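Putative amidohydrolase (Unidentified, PDB 3MKV) probably acts as a prolidase, a zinc-dependent hydrolase of the amidohydrolase superfamily that cleaves dipeptides with proline at the C-terminal end. Local coordinates at residues M321-D326 / A353-V358; R134-T139 / R179-E184; G375-V380 / M405-L410; Y230-A235 / V249-H254. All coordinates share one frame; numbering follows the deposited sequence. Where two conformers were deposited one is given.

All four contacts follow one another along the chain, and none crosses or encloses another. Contact 2 comes first. It closes the loop from strand 135-137 to helix 174-187. Contact 4 follows with the shortest loop, pairing strands 232-235 and 251-254 across helix 238-246. Contact 1 then sets the loop at 321-326 against helix 348-362. These three lie in the barrel. Contact 3 comes last and joins the chain at 375-380 to the hairpin at 405-410, in the mixed sheet that includes strands 380-383 and 403-406. Contacts 1 and 4 touch beside the zinc ions, where D326 OD2 lies 2.9 Å from H254 CE1. Contacts 3 and 4 lie on opposite sides of the chain's centre.

Contact 1: M321-D326 / A353-V358; sequences MGFGTD and ASATIV. With ZN (zinc ion), chain I.
F323 and A355 make the apolar part of this contact. F323 CB lies 3.6 Å from A355 CA. The A355 methyl sits beside the root of the ring, with its CB 3.8 Å from F323 CG. CG of F323 is anti to the backbone N (chi1 177°), and this carries the ring past A355 and away from helix 348-362. Beyond the contact the ring stacks on F339, and A355 also touches F339. S354 CB adds a looser touch on F323 CB at 4.1 Å.

The polar part is slight. S354 OG gives a weak hydrogen bond of 3.3 Å to M321 O. The position of that oxygen is not secure in the model, so the bond is doubtful. S359 OG reinforces the junction. It is hydrogen-bonded to S354 O and weakly to the backbone N of F323, so one hydroxyl joins helix and loop.

The helix is irregular here. V358 N reaches back to A353 O at 3.0 Å, which makes a wider pi-type turn, and the A355 backbone is hydrogen-bonded to I62.

Metal binding comes at the far end of 321-326. D326 OD1 binds a zinc ion at 2.4 Å, while OD2 stays 3.3 Å from the same zinc ion. H65, H67 and the carboxylated K193 complete this site. The T325 hydroxyl is hydrogen-bonded to D63. The chemistry therefore changes along one short segment: apolar packing of F323 on A355, with a weak bond to S359, sets its early part against the helix, and a buried carboxylate at its end serves the metal.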
loop_
_atom_site.group_PDB
_atom_site.type_symbol
_atom_site.label_atom_id
_atom_site.label_comp_id
_atom_site.label_asym_id
_atom_site.label_seq_id
_atom_site.Cartn_x
_atom_site.Cartn_y
_atom_site.Cartn_z
ATOM N N MET A 321 9.876 18.722 44.206
ATOM C CA MET A 321 9.606 19.582 43.055
ATOM C C MET A 321 10.873 19.925 42.277
ATOM O O MET A 321 11.908 20.232 42.862
ATOM C CB MET A 321 8.915 20.873 43.496
ATOM C CG MET A 321 7.446 20.692 43.815
ATOM S SD MET A 321 6.602 22.231 44.193
ATOM C CE MET A 321 7.049 22.448 45.915
ATOM N N GLY A 322 10.786 19.866 40.950
ATOM C CA GLY A 322 11.908 20.225 40.093
ATOM C C GLY A 322 11.644 21.572 39.464
ATOM O O GLY A 322 10.586 22.149 39.645
ATOM N N PHE A 323 12.604 22.082 38.709
ATOM C CA PHE A 323 12.453 23.397 38.094
ATOM C C PHE A 323 12.159 23.249 36.599
ATOM O O PHE A 323 12.832 22.490 35.891
ATOM C CB PHE A 323 13.725 24.215 38.340
ATOM C CG PHE A 323 13.729 25.575 37.698
ATOM C CD1 PHE A 323 13.489 26.714 38.451
ATOM C CD2 PHE A 323 14.022 25.723 36.348
ATOM C CE1 PHE A 323 13.516 27.982 37.864
ATOM C CE2 PHE A 323 14.051 26.985 35.757
ATOM C CZ PHE A 323 13.795 28.114 36.520
ATOM N N GLY A 324 11.141 23.953 36.123
ATOM C CA GLY A 324 10.806 23.907 34.715
ATOM C C GLY A 324 10.149 25.180 34.241
ATOM O O GLY A 324 9.623 25.951 35.045
ATOM N N THR A 325 10.155 25.389 32.928
ATOM C CA THR A 325 9.650 26.629 32.359
ATOM C C THR A 325 8.587 26.412 31.275
ATOM O O THR A 325 7.525 27.043 31.318
ATOM C CB THR A 325 10.813 27.539 31.840
ATOM O OG1 THR A 325 11.581 26.841 30.852
ATOM C CG2 THR A 325 11.742 27.961 32.999
ATOM N N ASP A 326 8.881 25.542 30.303
ATOM C CA ASP A 326 7.929 25.188 29.234
ATOM C C ASP A 326 7.489 26.379 28.380
ATOM O O ASP A 326 6.305 26.524 28.073
ATOM C CB ASP A 326 6.691 24.490 29.819
ATOM C CG ASP A 326 5.833 23.815 28.754
ATOM O OD1 ASP A 326 6.362 23.480 27.671
ATOM O OD2 ASP A 326 4.621 23.614 28.999
ATOM N N ALA A 353 17.311 24.924 45.235
ATOM C CA ALA A 353 17.406 23.485 45.412
ATOM C C ALA A 353 16.695 22.834 44.239
ATOM O O ALA A 353 17.110 21.796 43.728
ATOM C CB ALA A 353 16.755 23.087 46.717
ATOM N N SER A 354 15.611 23.475 43.818
ATOM C CA SER A 354 14.807 23.011 42.702
ATOM C C SER A 354 15.611 22.874 41.432
ATOM O O SER A 354 15.556 21.839 40.756
ATOM C CB SER A 354 13.675 23.992 42.449
ATOM O OG SER A 354 12.480 23.467 42.966
ATOM N N ALA A 355 16.345 23.939 41.111
ATOM C CA ALA A 355 17.021 24.063 39.832
ATOM C C ALA A 355 18.387 23.425 39.870
ATOM O O ALA A 355 19.182 23.615 38.948
ATOM C CB ALA A 355 17.143 25.497 39.445
ATOM N N THR A 356 18.651 22.651 40.919
ATOM C CA THR A 356 19.984 22.114 41.134
ATOM C C THR A 356 19.939 20.666 41.614
ATOM O O THR A 356 19.868 19.744 40.804
ATOM C CB THR A 356 20.819 23.001 42.120
ATOM O OG1 THR A 356 20.063 23.244 43.315
ATOM C CG2 THR A 356 21.184 24.348 41.478
ATOM N N ILE A 357 19.978 20.460 42.927
ATOM C CA ILE A 357 20.075 19.105 43.451
ATOM C C ILE A 357 18.814 18.277 43.222
ATOM O O ILE A 357 18.900 17.069 43.016
ATOM C CB ILE A 357 20.462 19.063 44.951
ATOM C CG1 ILE A 357 19.525 19.929 45.790
ATOM C CG2 ILE A 357 21.918 19.457 45.143
ATOM C CD1 ILE A 357 19.738 19.745 47.278
ATOM N N VAL A 358 17.653 18.921 43.261
ATOM C CA VAL A 358 16.409 18.215 43.029
ATOM C C VAL A 358 16.335 17.791 41.572
ATOM O O VAL A 358 16.099 16.617 41.260
ATOM C CB VAL A 358 15.180 19.076 43.383
ATOM C CG1 VAL A 358 13.902 18.265 43.191
ATOM C CG2 VAL A 358 15.274 19.602 44.823
HETATM ZN ZN ZN I . 6.092 21.116 27.451
#

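Contact 2: R134-T139 / R179-E184; sequences RALSQT and RAVREE
L136 overlaps V181 and A180 with one branch of its side chain. Its CD2 lies 3.5 Å from V181 CG2, and the two side chains cross at about a right angle. The same CD2 reaches A180 CB at 4.2 Å. I220 of helix 214-225 touches both L136 and V181, so the apolar patch extends to a second helix.

One turn further along helix 174-187, E184 meets R134. E184 OE1 accepts the backbone N-H of R134 at 3.2 Å, with a fairly straight angle of 168° at the hydrogen. This donor comes from above the carboxylate plane. E184 OE2 forms a salt bridge of 3.2 Å with R134 NH2. The bend of the glutamate at chi2 (-52°) brings OE1 to the R134 backbone and OE2 to its guanidinium. The guanidinium and carboxylate planes stand 75° apart, so the two groups do not pair flat. The main partner of E184 OE2 is R169, which also forms a salt bridge with E183 OE1.

Two waters lie in the plane of the R134 guanidinium, at its edge. One accepts from R134 NE and donates to E184 OE1 at 2.7 Å. The other accepts from R134 NH2 and donates to E183 OE1. On another side of the helix, R182 forms salt bridges with D172 and E216 of a neighbouring subunit.

Strand 135-137 and helix 179-184 run nearly antiparallel, their axes 10.0 Å apart. Strand 135-137 also pairs in parallel with strand 168-170. A helix packed in this way against parallel strands is typical of the (beta/alpha)8 (TIM) barrel of the amidohydrolase family.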
loop_
_atom_site.group_PDB
_atom_site.type_symbol
_atom_site.label_atom_id
_atom_site.label_comp_id
_atom_site.label_asym_id
_atom_site.label_seq_id
_atom_site.Cartn_x
_atom_site.Cartn_y
_atom_site.Cartn_z
ATOM N N ARG A 134 10.352 12.638 20.445
ATOM C CA ARG A 134 8.987 13.121 20.287
ATOM C C ARG A 134 8.080 12.637 21.417
ATOM O O ARG A 134 8.127 11.475 21.808
ATOM C CB ARG A 134 8.419 12.684 18.942
ATOM C CG ARG A 134 8.959 13.484 17.781
ATOM C CD ARG A 134 8.532 12.852 16.468
ATOM N NE ARG A 134 9.253 11.611 16.179
ATOM C CZ ARG A 134 8.817 10.686 15.329
ATOM N NH1 ARG A 134 7.662 10.856 14.709
ATOM N NH2 ARG A 134 9.527 9.591 15.101
ATOM N N ALA A 135 7.264 13.544 21.938
ATOM C CA ALA A 135 6.273 13.200 22.942
ATOM C C ALA A 135 5.270 12.209 22.369
ATOM O O ALA A 135 4.805 12.373 21.240
ATOM C CB ALA A 135 5.558 14.450 23.399
ATOM N N LEU A 136 4.928 11.186 23.142
ATOM C CA LEU A 136 3.876 10.254 22.728
ATOM C C LEU A 136 2.484 10.777 23.089
ATOM O O LEU A 136 2.207 11.136 24.225
ATOM C CB LEU A 136 4.099 8.868 23.325
ATOM C CG LEU A 136 4.920 7.879 22.484
ATOM C CD1 LEU A 136 6.275 8.438 22.083
ATOM C CD2 LEU A 136 5.095 6.577 23.236
ATOM N N SER A 137 1.607 10.827 22.102
ATOM C CA SER A 137 0.240 11.261 22.324
ATOM C C SER A 137 -0.707 10.273 21.655
ATOM O O SER A 137 -0.340 9.605 20.679
ATOM C CB SER A 137 0.030 12.658 21.742
ATOM O OG SER A 137 -1.335 13.024 21.792
ATOM N N GLN A 138 -1.919 10.179 22.190
ATOM C CA GLN A 138 -2.965 9.388 21.567
ATOM C C GLN A 138 -3.614 10.275 20.517
ATOM O O GLN A 138 -3.365 11.484 20.466
ATOM C CB GLN A 138 -4.018 8.983 22.603
ATOM C CG GLN A 138 -4.752 10.191 23.176
ATOM C CD GLN A 138 -5.987 9.833 23.976
ATOM O OE1 GLN A 138 -5.905 9.252 25.062
ATOM N NE2 GLN A 138 -7.144 10.201 23.450
ATOM N N THR A 139 -4.462 9.678 19.691
ATOM C CA THR A 139 -5.234 10.426 18.719
ATOM C C THR A 139 -6.122 11.468 19.405
ATOM O O THR A 139 -6.879 11.151 20.335
ATOM C CB THR A 139 -6.100 9.473 17.914
ATOM O OG1 THR A 139 -5.257 8.656 17.096
ATOM C CG2 THR A 139 -7.090 10.235 17.055
ATOM N N ARG A 179 6.217 -0.043 20.117
ATOM C CA ARG A 179 7.094 0.177 18.978
ATOM C C ARG A 179 7.627 1.614 18.967
ATOM O O ARG A 179 8.813 1.849 18.753
ATOM C CB ARG A 179 6.377 -0.163 17.665
ATOM C CG ARG A 179 7.340 -0.434 16.493
ATOM C CD ARG A 179 6.644 -1.097 15.286
ATOM N NE ARG A 179 5.198 -0.870 15.284
ATOM C CZ ARG A 179 4.280 -1.812 15.521
ATOM N NH1 ARG A 179 4.645 -3.071 15.761
ATOM N NH2 ARG A 179 2.990 -1.498 15.509
ATOM N N ALA A 180 6.743 2.570 19.211
ATOM C CA ALA A 180 7.116 3.970 19.236
ATOM C C ALA A 180 8.211 4.224 20.265
ATOM O O ALA A 180 9.225 4.849 19.960
ATOM C CB ALA A 180 5.897 4.836 19.520
ATOM N N VAL A 181 8.024 3.736 21.484
ATOM C CA VAL A 181 9.017 3.979 22.521
ATOM C C VAL A 181 10.326 3.337 22.131
ATOM O O VAL A 181 11.389 3.904 22.339
ATOM C CB VAL A 181 8.578 3.423 23.879
ATOM C CG1 VAL A 181 9.765 3.366 24.843
ATOM C CG2 VAL A 181 7.444 4.263 24.452
ATOM N N ARG A 182 10.249 2.139 21.565
ATOM C CA ARG A 182 11.449 1.422 21.160
ATOM C C ARG A 182 12.181 2.196 20.065
ATOM O O ARG A 182 13.413 2.269 20.062
ATOM C CB ARG A 182 11.105 -0.003 20.719
ATOM C CG ARG A 182 10.710 -0.921 21.881
ATOM C CD ARG A 182 10.180 -2.260 21.374
ATOM N NE ARG A 182 9.836 -3.145 22.476
ATOM C CZ ARG A 182 9.193 -4.300 22.353
ATOM N NH1 ARG A 182 8.830 -4.749 21.160
ATOM N NH2 ARG A 182 8.940 -5.023 23.430
ATOM N N GLU A 183 11.418 2.800 19.161
ATOM C CA GLU A 183 11.973 3.671 18.121
ATOM C C GLU A 183 12.678 4.911 18.675
ATOM O O GLU A 183 13.789 5.242 18.251
ATOM C CB GLU A 183 10.874 4.085 17.128
ATOM C CG GLU A 183 10.293 2.880 16.382
ATOM C CD GLU A 183 9.200 3.251 15.406
ATOM O OE1 GLU A 183 8.994 4.457 15.182
ATOM O OE2 GLU A 183 8.542 2.331 14.864
ATOM N N GLU A 184 12.037 5.597 19.616
ATOM C CA GLU A 184 12.616 6.795 20.187
ATOM C C GLU A 184 13.895 6.448 20.936
ATOM O O GLU A 184 14.904 7.154 20.841
ATOM C CB GLU A 184 11.620 7.509 21.120
ATOM C CG GLU A 184 10.388 8.095 20.430
ATOM C CD GLU A 184 10.725 8.991 19.244
ATOM O OE1 GLU A 184 11.587 9.886 19.389
ATOM O OE2 GLU A 184 10.117 8.800 18.165
HETATM O O HOH W 1 12.215 11.371 17.279
HETATM O O HOH W 2 9.662 7.013 13.446
#

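Contact 3: G375-V380 / M405-L410; sequences GAHADV and MKDGRL
The type I' turn K406-R409, which links hairpin strands 403-406 and 409-413, is held by the carbonyl of A378 and the carboxylate of D379. A378 O accepts G408 N at 2.8 Å. D379 OD1 accepts D407 N at 2.9 Å, on the anti side but 33° out of the carboxylate plane, with a nearly straight N-H (174°). Just beyond, V380 and M405 form an antiparallel hydrogen-bonded pair: V380 N to M405 O and M405 N to V380 O are both 2.7 Å. D379 CA adds a CA-H...O contact to M405 O. The V380-M405 pair starts the pairing of strands 380-383 and 403-406. Strand 380-383 pairs on its other edge with strand 56-63, so the hairpin joins a larger mixed sheet.

V380 and M405 lie side by side and point the same way. M405 bends at its end toward V380, though the place of its CE is doubtful. Both residues pack on F8.

D379 OD1 and D407 OD2 are 4.2 Å apart. R128 bridges the two acids, binding D379 OD2 and D407 OD2, and probably offsets their like charges. H377 stands beside D407, with its CD2 3.7 Å from D407 OD2, while H377 ND1 is hydrogen-bonded to K368 O.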
loop_
_atom_site.group_PDB
_atom_site.type_symbol
_atom_site.label_atom_id
_atom_site.label_comp_id
_atom_site.label_asym_id
_atom_site.label_seq_id
_atom_site.Cartn_x
_atom_site.Cartn_y
_atom_site.Cartn_z
ATOM N N GLY A 375 34.581 15.349 41.615
ATOM C CA GLY A 375 34.150 14.265 40.741
ATOM C C GLY A 375 32.955 14.655 39.893
ATOM O O GLY A 375 32.609 13.945 38.949
ATOM N N ALA A 376 32.332 15.787 40.235
ATOM C CA ALA A 376 31.168 16.310 39.519
ATOM C C ALA A 376 31.576 17.059 38.253
ATOM O O ALA A 376 32.748 17.387 38.061
ATOM C CB ALA A 376 30.350 17.235 40.434
ATOM N N HIS A 377 30.608 17.337 37.390
ATOM C CA HIS A 377 30.896 18.099 36.174
ATOM C C HIS A 377 31.205 19.548 36.530
ATOM O O HIS A 377 30.515 20.153 37.353
ATOM C CB HIS A 377 29.732 18.032 35.178
ATOM C CG HIS A 377 29.591 16.701 34.509
ATOM N ND1 HIS A 377 28.677 15.754 34.918
ATOM C CD2 HIS A 377 30.258 16.155 33.464
ATOM C CE1 HIS A 377 28.787 14.680 34.156
ATOM N NE2 HIS A 377 29.735 14.900 33.263
ATOM N N ALA A 378 32.250 20.093 35.917
ATOM C CA ALA A 378 32.609 21.483 36.144
ATOM C C ALA A 378 31.654 22.377 35.369
ATOM O O ALA A 378 32.039 23.042 34.401
ATOM C CB ALA A 378 34.054 21.752 35.748
ATOM N N ASP A 379 30.394 22.346 35.796
ATOM C CA ASP A 379 29.382 23.294 35.356
ATOM C C ASP A 379 29.256 24.301 36.481
ATOM O O ASP A 379 28.678 24.002 37.529
ATOM C CB ASP A 379 28.032 22.596 35.142
ATOM C CG ASP A 379 28.073 21.531 34.046
ATOM O OD1 ASP A 379 29.167 21.231 33.504
ATOM O OD2 ASP A 379 26.991 20.993 33.724
ATOM N N VAL A 380 29.824 25.485 36.280
ATOM C CA VAL A 380 29.915 26.470 37.354
ATOM C C VAL A 380 29.429 27.836 36.914
ATOM O O VAL A 380 29.667 28.255 35.787
ATOM C CB VAL A 380 31.373 26.629 37.857
ATOM C CG1 VAL A 380 31.423 27.586 39.027
ATOM C CG2 VAL A 380 31.953 25.285 38.248
ATOM N N MET A 405 30.371 28.439 33.173
ATOM C CA MET A 405 31.279 27.347 32.858
ATOM C C MET A 405 30.487 26.057 32.680
ATOM O O MET A 405 29.741 25.664 33.571
ATOM C CB MET A 405 32.317 27.179 33.989
ATOM C CG MET A 405 33.363 26.091 33.756
ATOM S SD MET A 405 34.715 26.030 34.972
ATOM C CE MET A 405 34.215 24.724 36.047
ATOM N N LYS A 406 30.654 25.394 31.540
ATOM C CA LYS A 406 30.040 24.107 31.277
ATOM C C LYS A 406 31.111 23.122 30.877
ATOM O O LYS A 406 31.865 23.421 29.978
ATOM C CB LYS A 406 28.966 24.213 30.192
ATOM C CG LYS A 406 28.612 22.899 29.504
ATOM C CD LYS A 406 27.862 23.157 28.205
ATOM C CE LYS A 406 27.890 21.956 27.279
ATOM N NZ LYS A 406 27.216 22.242 25.985
ATOM N N ASP A 407 31.165 21.960 31.516
ATOM C CA ASP A 407 32.173 20.948 31.210
ATOM C C ASP A 407 33.593 21.504 31.322
ATOM O O ASP A 407 34.462 21.154 30.515
ATOM C CB ASP A 407 31.970 20.376 29.799
ATOM C CG ASP A 407 30.804 19.404 29.718
ATOM O OD1 ASP A 407 30.025 19.493 28.743
ATOM O OD2 ASP A 407 30.664 18.554 30.627
ATOM N N GLY A 408 33.828 22.362 32.315
ATOM C CA GLY A 408 35.163 22.912 32.542
ATOM C C GLY A 408 35.664 23.898 31.490
ATOM O O GLY A 408 36.858 24.184 31.418
ATOM N N ARG A 409 34.760 24.415 30.663
ATOM C CA ARG A 409 35.117 25.449 29.706
ATOM C C ARG A 409 34.265 26.670 29.976
ATOM O O ARG A 409 33.133 26.557 30.432
ATOM C CB ARG A 409 34.917 24.978 28.261
ATOM C CG ARG A 409 35.459 23.585 27.969
ATOM C CD ARG A 409 35.542 23.293 26.473
ATOM N NE ARG A 409 36.714 23.917 25.858
ATOM C CZ ARG A 409 37.312 23.472 24.754
ATOM N NH1 ARG A 409 36.852 22.389 24.137
ATOM N NH2 ARG A 409 38.374 24.103 24.267
ATOM N N LEU A 410 34.823 27.842 29.706
ATOM C CA LEU A 410 34.112 29.092 29.891
ATOM C C LEU A 410 33.396 29.462 28.614
ATOM O O LEU A 410 34.004 29.579 27.552
ATOM C CB LEU A 410 35.081 30.219 30.268
ATOM C CG LEU A 410 35.862 30.048 31.575
ATOM C CD1 LEU A 410 37.043 31.014 31.647
ATOM C CD2 LEU A 410 34.945 30.201 32.792
#

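Contact 4: Y230-A235 / V249-H254; sequences YVLAHA and VRTIEH. With ZN (zinc ion), chain J; SO4 (sulfate ion), chain L.
The Y230 ring carries R250 NH1 over the centre of one face, 3.3 Å above the plane. This is a cation-pi contact, with R250 CZ 4.5 Å from the Y230 ring centroid. The two residues lead into strands 232-235 and 251-254, a parallel beta-alpha-beta unit of the (beta/alpha)8 (TIM) barrel with helix 238-246 between them. The guanidinium plane is turned 58° from the ring. A sulfate, probably from the crystallisation liquor, lies at the guanidinium edge. Its O1 takes R250 NH2 at 2.7 Å, and its O4 takes R250 NE. On the H254 ring, E253 CB covers one face toward the rim, and H234 ND1 lies near the plane at its edge.

A233 N donates a hydrogen bond to T251 O, and E253 N to A233 O at 2.9 Å. A233 CB packs on V249 CG1 at 3.6 Å.

T251 OG1 donates to E253 OE2 at 2.8 Å, and R106 binds both residues. E253 OE1 is hydrogen-bonded to H65 ND1, so E253 is a second-shell partner of a zinc ligand.

H234 NE2 is hydrogen-bonded to G198 O and H254 ND1 to T276 OG1. With carboxylated K193, H234 ND1 and H254 NE2 bind one zinc ion, each at 2.4 Å, their ring planes 84° apart.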
loop_
_atom_site.group_PDB
_atom_site.type_symbol
_atom_site.label_atom_id
_atom_site.label_comp_id
_atom_site.label_asym_id
_atom_site.label_seq_id
_atom_site.Cartn_x
_atom_site.Cartn_y
_atom_site.Cartn_z
ATOM N N TYR A 230 13.130 6.310 32.306
ATOM C CA TYR A 230 11.826 6.521 32.917
ATOM C C TYR A 230 10.915 7.347 32.002
ATOM O O TYR A 230 11.305 7.773 30.910
ATOM C CB TYR A 230 11.996 7.236 34.274
ATOM C CG TYR A 230 12.480 8.660 34.111
ATOM C CD1 TYR A 230 11.574 9.717 34.016
ATOM C CD2 TYR A 230 13.837 8.939 33.987
ATOM C CE1 TYR A 230 12.014 11.024 33.826
ATOM C CE2 TYR A 230 14.287 10.226 33.802
ATOM C CZ TYR A 230 13.377 11.265 33.720
ATOM O OH TYR A 230 13.834 12.543 33.531
ATOM N N VAL A 231 9.699 7.588 32.478
ATOM C CA VAL A 231 8.691 8.317 31.737
ATOM C C VAL A 231 8.297 9.598 32.481
ATOM O O VAL A 231 8.086 9.592 33.697
ATOM C CB VAL A 231 7.434 7.428 31.537
ATOM C CG1 VAL A 231 6.256 8.237 30.963
ATOM C CG2 VAL A 231 7.760 6.195 30.653
ATOM N N LEU A 232 8.208 10.706 31.757
ATOM C CA LEU A 232 7.640 11.919 32.331
ATOM C C LEU A 232 6.339 12.133 31.588
ATOM O O LEU A 232 6.242 11.791 30.407
ATOM C CB LEU A 232 8.566 13.126 32.159
ATOM C CG LEU A 232 8.941 13.524 30.726
ATOM C CD1 LEU A 232 8.955 15.035 30.555
ATOM C CD2 LEU A 232 10.279 12.909 30.319
ATOM N N ALA A 233 5.338 12.671 32.284
ATOM C CA ALA A 233 3.997 12.747 31.746
ATOM C C ALA A 233 3.381 14.088 32.020
ATOM O O ALA A 233 3.374 14.549 33.150
ATOM C CB ALA A 233 3.130 11.657 32.337
ATOM N N HIS A 234 2.868 14.707 30.967
ATOM C CA HIS A 234 2.131 15.953 31.070
ATOM C C HIS A 234 0.741 15.598 31.624
ATOM O O HIS A 234 0.052 14.734 31.076
ATOM C CB HIS A 234 2.097 16.598 29.676
ATOM C CG HIS A 234 0.948 17.528 29.431
ATOM N ND1 HIS A 234 1.125 18.862 29.134
ATOM C CD2 HIS A 234 -0.385 17.307 29.373
ATOM C CE1 HIS A 234 -0.051 19.430 28.931
ATOM N NE2 HIS A 234 -0.985 18.508 29.076
ATOM N N ALA A 235 0.363 16.228 32.737
ATOM C CA ALA A 235 -0.915 15.950 33.419
ATOM C C ALA A 235 -1.326 17.112 34.325
ATOM O O ALA A 235 -0.515 17.607 35.105
ATOM C CB ALA A 235 -0.820 14.658 34.231
ATOM N N VAL A 249 4.640 6.194 36.148
ATOM C CA VAL A 249 5.292 7.402 35.655
ATOM C C VAL A 249 6.156 8.043 36.750
ATOM O O VAL A 249 5.703 8.186 37.880
ATOM C CB VAL A 249 4.237 8.400 35.184
ATOM C CG1 VAL A 249 4.852 9.742 34.902
ATOM C CG2 VAL A 249 3.533 7.871 33.953
ATOM N N ARG A 250 7.389 8.436 36.416
ATOM C CA ARG A 250 8.332 8.974 37.417
ATOM C C ARG A 250 8.254 10.494 37.676
ATOM O O ARG A 250 8.299 10.936 38.828
ATOM C CB ARG A 250 9.764 8.576 37.079
ATOM C CG ARG A 250 10.806 9.003 38.114
ATOM C CD ARG A 250 11.997 8.028 38.110
ATOM N NE ARG A 250 13.167 8.603 38.773
ATOM C CZ ARG A 250 13.867 9.630 38.295
ATOM N NH1 ARG A 250 13.507 10.192 37.154
ATOM N NH2 ARG A 250 14.907 10.109 38.968
ATOM N N THR A 251 8.163 11.299 36.623
ATOM C CA THR A 251 7.961 12.725 36.847
ATOM C C THR A 251 6.671 13.195 36.207
ATOM O O THR A 251 6.295 12.725 35.133
ATOM C CB THR A 251 9.195 13.626 36.433
ATOM O OG1 THR A 251 9.269 13.784 35.009
ATOM C CG2 THR A 251 10.496 13.029 36.948
ATOM N N ILE A 252 5.996 14.108 36.898
ATOM C CA ILE A 252 4.759 14.700 36.426
ATOM C C ILE A 252 4.996 16.152 36.055
ATOM O O ILE A 252 5.693 16.881 36.761
ATOM C CB ILE A 252 3.692 14.675 37.516
ATOM C CG1 ILE A 252 3.337 13.228 37.904
ATOM C CG2 ILE A 252 2.478 15.469 37.069
ATOM C CD1 ILE A 252 2.553 12.466 36.836
ATOM N N GLU A 253 4.415 16.574 34.945
ATOM C CA GLU A 253 4.726 17.873 34.389
ATOM C C GLU A 253 3.549 18.823 34.571
ATOM O O GLU A 253 2.413 18.503 34.206
ATOM C CB GLU A 253 5.111 17.755 32.909
ATOM C CG GLU A 253 6.211 16.737 32.619
ATOM C CD GLU A 253 7.512 17.010 33.363
ATOM O OE1 GLU A 253 8.119 18.086 33.143
ATOM O OE2 GLU A 253 7.937 16.132 34.156
ATOM N N HIS A 254 3.839 19.989 35.142
ATOM C CA HIS A 254 2.832 21.010 35.391
ATOM C C HIS A 254 2.120 20.715 36.706
ATOM O O HIS A 254 2.457 21.301 37.741
ATOM C CB HIS A 254 1.847 21.098 34.227
ATOM C CG HIS A 254 2.508 21.229 32.889
ATOM N ND1 HIS A 254 3.425 22.220 32.604
ATOM C CD2 HIS A 254 2.376 20.504 31.753
ATOM C CE1 HIS A 254 3.833 22.097 31.353
ATOM N NE2 HIS A 254 3.211 21.063 30.814
HETATM ZN ZN ZN J . 3.242 19.925 28.652
HETATM S S SO4 L . 14.422 8.112 42.323
HETATM O O1 SO4 L . 15.005 9.151 41.479
HETATM O O2 SO4 L . 15.478 7.382 42.999
HETATM O O3 SO4 L . 13.546 8.739 43.303
HETATM O O4 SO4 L . 13.664 7.171 41.500
#